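Local coordinates for lipopolysaccharide export system protein LptH (Pseudomonas aeruginosa, PDB 4UU4) that binds lipopolysaccharide and is required for its translocation across the periplasm from the inner to the outer membrane, at residues D54-Q59 with K63-T68; T70-K75 with V81-G86. All blocks are in the same frame, centred on the assembly; numbering follows the deposited sequence.

Contact 1. Residues D54-Q59 with K63-T68; sequences DVVVTQ and KLTGNT
V55 pairs with G66 just after the chain turns a corner at D54, which sits opposite N67. V55 N gives a weak, bent bond to G66 O, and G66 N bonds to V55 O. G66 brings no side chain to this pair, and the branch of V55 reaches past it. With CG2 turned beside its own backbone N and CG1 opposite that N (chi1 -166°), V55 CG2 lies 3.5 Å from N67 O. V56, a non-hydrogen-bonded partner of T65, points to the other face. The strands are the two arms of an antiparallel beta hairpin, their axes 171° apart, in one sheet of the beta-jellyroll. V57 and L64 exchange straighter bonds, V57 N to L64 O at 2.9 Å and L64 N to V57 O at 2.8 Å, the latter with an N-H...O angle of 167°. Their side chains lie side by side on the buried face, V57 CG1 against L64 CB at 3.6 Å, and L64 continues to I109 and Y111 of the opposing sheet. T58 pairs with K63 on the partly exposed face. There T58 CG2 rests 3.7 Å from K63 CG, alongside the aliphatic part of the lysine, whose chain bends farther out and carries NZ toward E92 in a long, weak ion pair.

Contact 2. Residues T70-K75 with V81-G86; sequences TLKQDK and VVTSVG
This is an antiparallel beta-hairpin pairing of strands 68-72 and 81-85, set in the jellyroll sheet opposite the one that holds strand 55-59. The short axes run 4.9 Å apart at 165°, and three backbone bonds fix the register. T70 N reaches T83 O and T83 N reaches T70 O, each at 2.9 Å, while K72 N meets V81 O with a nearly linear N-H...O angle of 176°. Between these pairs, L71 and V82 form a non-hydrogen-bonded pair that turns toward the other sheet. L71 CD2 sits over the fork of the valine, 3.5 Å from V82 CG1 and 3.6 Å from V82 CG2, and V82 goes on to touch V69 and Y111. On the opposite face the lysine stem runs beside V81, with K72 CD 3.6 Å from V81 CG1. The methylenes are extended as far as CE, and the bend at the last torsion (chi4 71°) turns NZ toward the T83 hydroxyl, with K72 NZ and T83 OG1 still 4.0 Å apart, too far for a hydrogen bond. Polar cohesion thus comes from the main chain, whereas the side chains add aliphatic contact: wholly apolar on the inward face, consistent with a lipid-binding interior, and amphipathic on the outward one.

How the contacts relate
Contact 1 closes before contact 2 opens, so the two hairpins follow each other along the chain, with centres 11 Å apart. They belong to opposing antiparallel sheets of the jellyroll: the chain turns a corner at N67 to pass from strand 62-66 into strand 68-72, and another at G86 to return toward strand 89-93. At these corners the hairpins touch directly. N67 N lies 2.7 Å from V85 O, a probable hydrogen bond, S84 OG probably bonds to T65 O, and N67 and T68 together face V85 as a classic beta bulge. The two sheets are thereby joined where the strands turn from one to the other at N67 and G86, with apolar residues of both hairpins facing the interior, as suits a lipopolysaccharide carrier.

Contact 1. Residues D54-Q59 with K63-T68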
loop_
_atom_site.group_PDB
_atom_site.type_symbol
_atom_site.label_atom_id
_atom_site.label_comp_id
_atom_site.label_asym_id
_atom_site.label_seq_id
_atom_site.Cartn_x
_atom_site.Cartn_y
_atom_site.Cartn_z
ATOM N N ASP A 54 -2.164 -5.731 -14.695
ATOM C CA ASP A 54 -2.204 -4.274 -14.551
ATOM C C ASP A 54 -3.301 -3.832 -13.594
ATOM O O ASP A 54 -4.081 -2.935 -13.906
ATOM C CB ASP A 54 -2.408 -3.582 -15.903
ATOM C CG ASP A 54 -1.199 -3.686 -16.804
ATOM O OD1 ASP A 54 -0.147 -3.105 -16.457
ATOM O OD2 ASP A 54 -1.309 -4.333 -17.871
ATOM N N VAL A 55 -3.359 -4.471 -12.433
ATOM C CA VAL A 55 -4.413 -4.214 -11.464
ATOM C C VAL A 55 -4.332 -2.810 -10.871
ATOM O O VAL A 55 -3.267 -2.368 -10.405
ATOM C CB VAL A 55 -4.370 -5.245 -10.336
ATOM C CG1 VAL A 55 -5.655 -5.204 -9.528
ATOM C CG2 VAL A 55 -4.135 -6.623 -10.916
ATOM N N VAL A 56 -5.473 -2.122 -10.912
ATOM C CA VAL A 56 -5.634 -0.802 -10.319
ATOM C C VAL A 56 -6.851 -0.791 -9.399
ATOM O O VAL A 56 -7.983 -0.887 -9.860
ATOM C CB VAL A 56 -5.864 0.280 -11.395
ATOM C CG1 VAL A 56 -5.802 1.671 -10.772
ATOM C CG2 VAL A 56 -4.854 0.147 -12.515
ATOM N N VAL A 57 -6.621 -0.672 -8.097
ATOM C CA VAL A 57 -7.714 -0.503 -7.147
ATOM C C VAL A 57 -7.726 0.917 -6.575
ATOM O O VAL A 57 -6.726 1.393 -6.047
ATOM C CB VAL A 57 -7.684 -1.575 -6.015
ATOM C CG1 VAL A 57 -6.329 -2.284 -5.956
ATOM C CG2 VAL A 57 -8.073 -0.967 -4.664
ATOM N N THR A 58 -8.857 1.602 -6.703
ATOM C CA THR A 58 -8.993 2.947 -6.155
ATOM C C THR A 58 -10.121 3.042 -5.129
ATOM O O THR A 58 -11.202 2.478 -5.324
ATOM C CB THR A 58 -9.225 4.006 -7.260
ATOM O OG1 THR A 58 -10.436 3.715 -7.964
ATOM C CG2 THR A 58 -8.059 4.036 -8.243
ATOM N N GLN A 59 -9.854 3.753 -4.036
ATOM C CA GLN A 59 -10.871 4.068 -3.038
ATOM C C GLN A 59 -10.819 5.558 -2.714
ATOM O O GLN A 59 -10.177 5.978 -1.752
ATOM C CB GLN A 59 -10.663 3.237 -1.770
ATOM C CG GLN A 59 -11.804 3.314 -0.763
ATOM C CD GLN A 59 -11.544 2.476 0.484
ATOM O OE1 GLN A 59 -10.399 2.260 0.878
ATOM N NE2 GLN A 59 -12.613 1.996 1.105
ATOM N N LYS A 63 -4.986 4.875 -3.923
ATOM C CA LYS A 63 -4.795 4.060 -5.114
ATOM C C LYS A 63 -3.721 2.997 -4.891
ATOM O O LYS A 63 -2.666 3.274 -4.329
ATOM C CB LYS A 63 -4.454 4.942 -6.321
ATOM C CG LYS A 63 -4.387 4.192 -7.639
ATOM C CD LYS A 63 -4.285 5.136 -8.821
ATOM C CE LYS A 63 -2.951 5.850 -8.852
ATOM N NZ LYS A 63 -2.808 6.700 -10.065
ATOM N N LEU A 64 -4.014 1.774 -5.318
ATOM C CA LEU A 64 -3.082 0.662 -5.241
ATOM C C LEU A 64 -2.931 0.123 -6.649
ATOM O O LEU A 64 -3.920 -0.041 -7.355
ATOM C CB LEU A 64 -3.635 -0.441 -4.335
ATOM C CG LEU A 64 -2.844 -0.825 -3.085
ATOM C CD1 LEU A 64 -1.361 -1.000 -3.404
ATOM C CD2 LEU A 64 -3.057 0.200 -1.986
ATOM N N THR A 65 -1.699 -0.136 -7.072
ATOM C CA THR A 65 -1.486 -0.801 -8.353
ATOM C C THR A 65 -0.647 -2.050 -8.150
ATOM O O THR A 65 -0.070 -2.248 -7.083
ATOM C CB THR A 65 -0.805 0.106 -9.399
ATOM O OG1 THR A 65 0.565 0.311 -9.043
ATOM C CG2 THR A 65 -1.516 1.446 -9.508
ATOM N N GLY A 66 -0.597 -2.904 -9.165
ATOM C CA GLY A 66 0.222 -4.100 -9.064
ATOM C C GLY A 66 0.005 -5.095 -10.182
ATOM O O GLY A 66 -0.862 -4.909 -11.030
ATOM N N ASN A 67 0.819 -6.145 -10.190
ATOM C CA ASN A 67 0.641 -7.246 -11.113
ATOM C C ASN A 67 -0.431 -8.171 -10.572
ATOM O O ASN A 67 -1.273 -8.668 -11.317
ATOM C CB ASN A 67 1.947 -8.011 -11.292
ATOM C CG ASN A 67 3.044 -7.143 -11.845
ATOM O OD1 ASN A 67 4.177 -7.165 -11.359
ATOM N ND2 ASN A 67 2.714 -6.358 -12.862
ATOM N N THR A 68 -0.401 -8.386 -9.260
ATOM C CA THR A 68 -1.382 -9.263 -8.638
ATOM C C THR A 68 -1.883 -8.697 -7.317
ATOM O O THR A 68 -1.093 -8.391 -6.416
ATOM C CB THR A 68 -0.806 -10.663 -8.390
ATOM O OG1 THR A 68 -0.163 -11.135 -9.580
ATOM C CG2 THR A 68 -1.909 -11.630 -7.973
#

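Contact 2. Residues T70-K75 with V81-G86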
loop_
_atom_site.group_PDB
_atom_site.type_symbol
_atom_site.label_atom_id
_atom_site.label_comp_id
_atom_site.label_asym_id
_atom_site.label_seq_id
_atom_site.Cartn_x
_atom_site.Cartn_y
_atom_site.Cartn_z
ATOM N N THR A 70 -4.721 -9.183 -4.067
ATOM C CA THR A 70 -5.678 -10.014 -3.357
ATOM C C THR A 70 -6.422 -9.194 -2.311
ATOM O O THR A 70 -5.801 -8.492 -1.515
ATOM C CB THR A 70 -4.994 -11.198 -2.654
ATOM O OG1 THR A 70 -4.271 -11.978 -3.614
ATOM C CG2 THR A 70 -6.032 -12.075 -1.970
ATOM N N LEU A 71 -7.752 -9.282 -2.329
ATOM C CA LEU A 71 -8.582 -8.690 -1.287
ATOM C C LEU A 71 -9.060 -9.776 -0.345
ATOM O O LEU A 71 -9.631 -10.781 -0.785
ATOM C CB LEU A 71 -9.805 -7.995 -1.878
ATOM C CG LEU A 71 -9.619 -7.086 -3.087
ATOM C CD1 LEU A 71 -10.903 -6.325 -3.373
ATOM C CD2 LEU A 71 -8.478 -6.134 -2.874
ATOM N N LYS A 72 -8.829 -9.576 0.948
ATOM C CA LYS A 72 -9.382 -10.483 1.943
ATOM C C LYS A 72 -10.519 -9.773 2.655
ATOM O O LYS A 72 -10.391 -8.607 3.019
ATOM C CB LYS A 72 -8.312 -10.923 2.938
ATOM C CG LYS A 72 -7.145 -11.658 2.294
ATOM C CD LYS A 72 -6.088 -12.028 3.323
ATOM C CE LYS A 72 -4.930 -12.797 2.696
ATOM N NZ LYS A 72 -4.069 -11.954 1.814
ATOM N N GLN A 73 -11.628 -10.482 2.839
ATOM C CA GLN A 73 -12.835 -9.910 3.426
ATOM C C GLN A 73 -12.975 -10.301 4.895
ATOM O O GLN A 73 -12.602 -11.402 5.285
ATOM C CB GLN A 73 -14.057 -10.378 2.629
ATOM C CG GLN A 73 -15.359 -9.700 2.987
ATOM C CD GLN A 73 -16.463 -10.005 1.994
ATOM O OE1 GLN A 73 -16.230 -10.633 0.961
ATOM N NE2 GLN A 73 -17.676 -9.558 2.304
ATOM N N ASP A 74 -13.504 -9.393 5.709
ATOM C CA ASP A 74 -13.740 -9.692 7.121
ATOM C C ASP A 74 -15.228 -9.699 7.430
ATOM O O ASP A 74 -16.049 -9.582 6.526
ATOM C CB ASP A 74 -12.974 -8.717 8.041
ATOM C CG ASP A 74 -13.653 -7.346 8.200
ATOM O OD1 ASP A 74 -14.668 -7.048 7.535
ATOM O OD2 ASP A 74 -13.142 -6.541 9.005
ATOM N N LYS A 75 -15.573 -9.825 8.704
ATOM C CA LYS A 75 -16.954 -9.626 9.114
ATOM C C LYS A 75 -17.277 -8.139 8.937
ATOM O O LYS A 75 -16.795 -7.312 9.710
ATOM C CB LYS A 75 -17.165 -10.081 10.565
ATOM C CG LYS A 75 -16.901 -11.574 10.812
ATOM C CD LYS A 75 -15.448 -11.856 11.194
ATOM C CE LYS A 75 -15.160 -13.352 11.324
ATOM N NZ LYS A 75 -15.106 -14.060 10.009
ATOM N N VAL A 81 -8.007 -6.354 4.286
ATOM C CA VAL A 81 -6.660 -6.130 3.776
ATOM C C VAL A 81 -6.574 -6.310 2.257
ATOM O O VAL A 81 -7.130 -7.257 1.683
ATOM C CB VAL A 81 -5.608 -7.023 4.491
ATOM C CG1 VAL A 81 -5.887 -8.503 4.247
ATOM C CG2 VAL A 81 -4.191 -6.648 4.060
ATOM N N VAL A 82 -5.880 -5.376 1.618
ATOM C CA VAL A 82 -5.639 -5.421 0.185
ATOM C C VAL A 82 -4.142 -5.591 -0.052
ATOM O O VAL A 82 -3.375 -4.654 0.141
ATOM C CB VAL A 82 -6.097 -4.110 -0.487
ATOM C CG1 VAL A 82 -5.778 -4.122 -1.973
ATOM C CG2 VAL A 82 -7.582 -3.883 -0.246
ATOM N N THR A 83 -3.721 -6.781 -0.466
ATOM C CA THR A 83 -2.303 -7.023 -0.704
ATOM C C THR A 83 -1.970 -6.944 -2.189
ATOM O O THR A 83 -2.529 -7.684 -2.994
ATOM C CB THR A 83 -1.857 -8.392 -0.167
ATOM O OG1 THR A 83 -2.222 -8.509 1.212
ATOM C CG2 THR A 83 -0.355 -8.551 -0.301
ATOM N N SER A 84 -1.055 -6.044 -2.542
ATOM C CA SER A 84 -0.590 -5.897 -3.916
ATOM C C SER A 84 0.868 -6.326 -4.091
ATOM O O SER A 84 1.707 -6.126 -3.203
ATOM C CB SER A 84 -0.765 -4.454 -4.395
ATOM O OG SER A 84 -0.349 -4.309 -5.743
ATOM N N VAL A 85 1.149 -6.912 -5.253
ATOM C CA VAL A 85 2.495 -7.340 -5.620
ATOM C C VAL A 85 2.810 -6.915 -7.054
ATOM O O VAL A 85 2.037 -7.198 -7.984
ATOM C CB VAL A 85 2.652 -8.872 -5.503
ATOM C CG1 VAL A 85 3.888 -9.346 -6.254
ATOM C CG2 VAL A 85 2.691 -9.302 -4.039
ATOM N N GLY A 86 3.942 -6.231 -7.217
ATOM C CA GLY A 86 4.405 -5.764 -8.514
ATOM C C GLY A 86 5.915 -5.556 -8.546
ATOM O O GLY A 86 6.631 -6.063 -7.682
#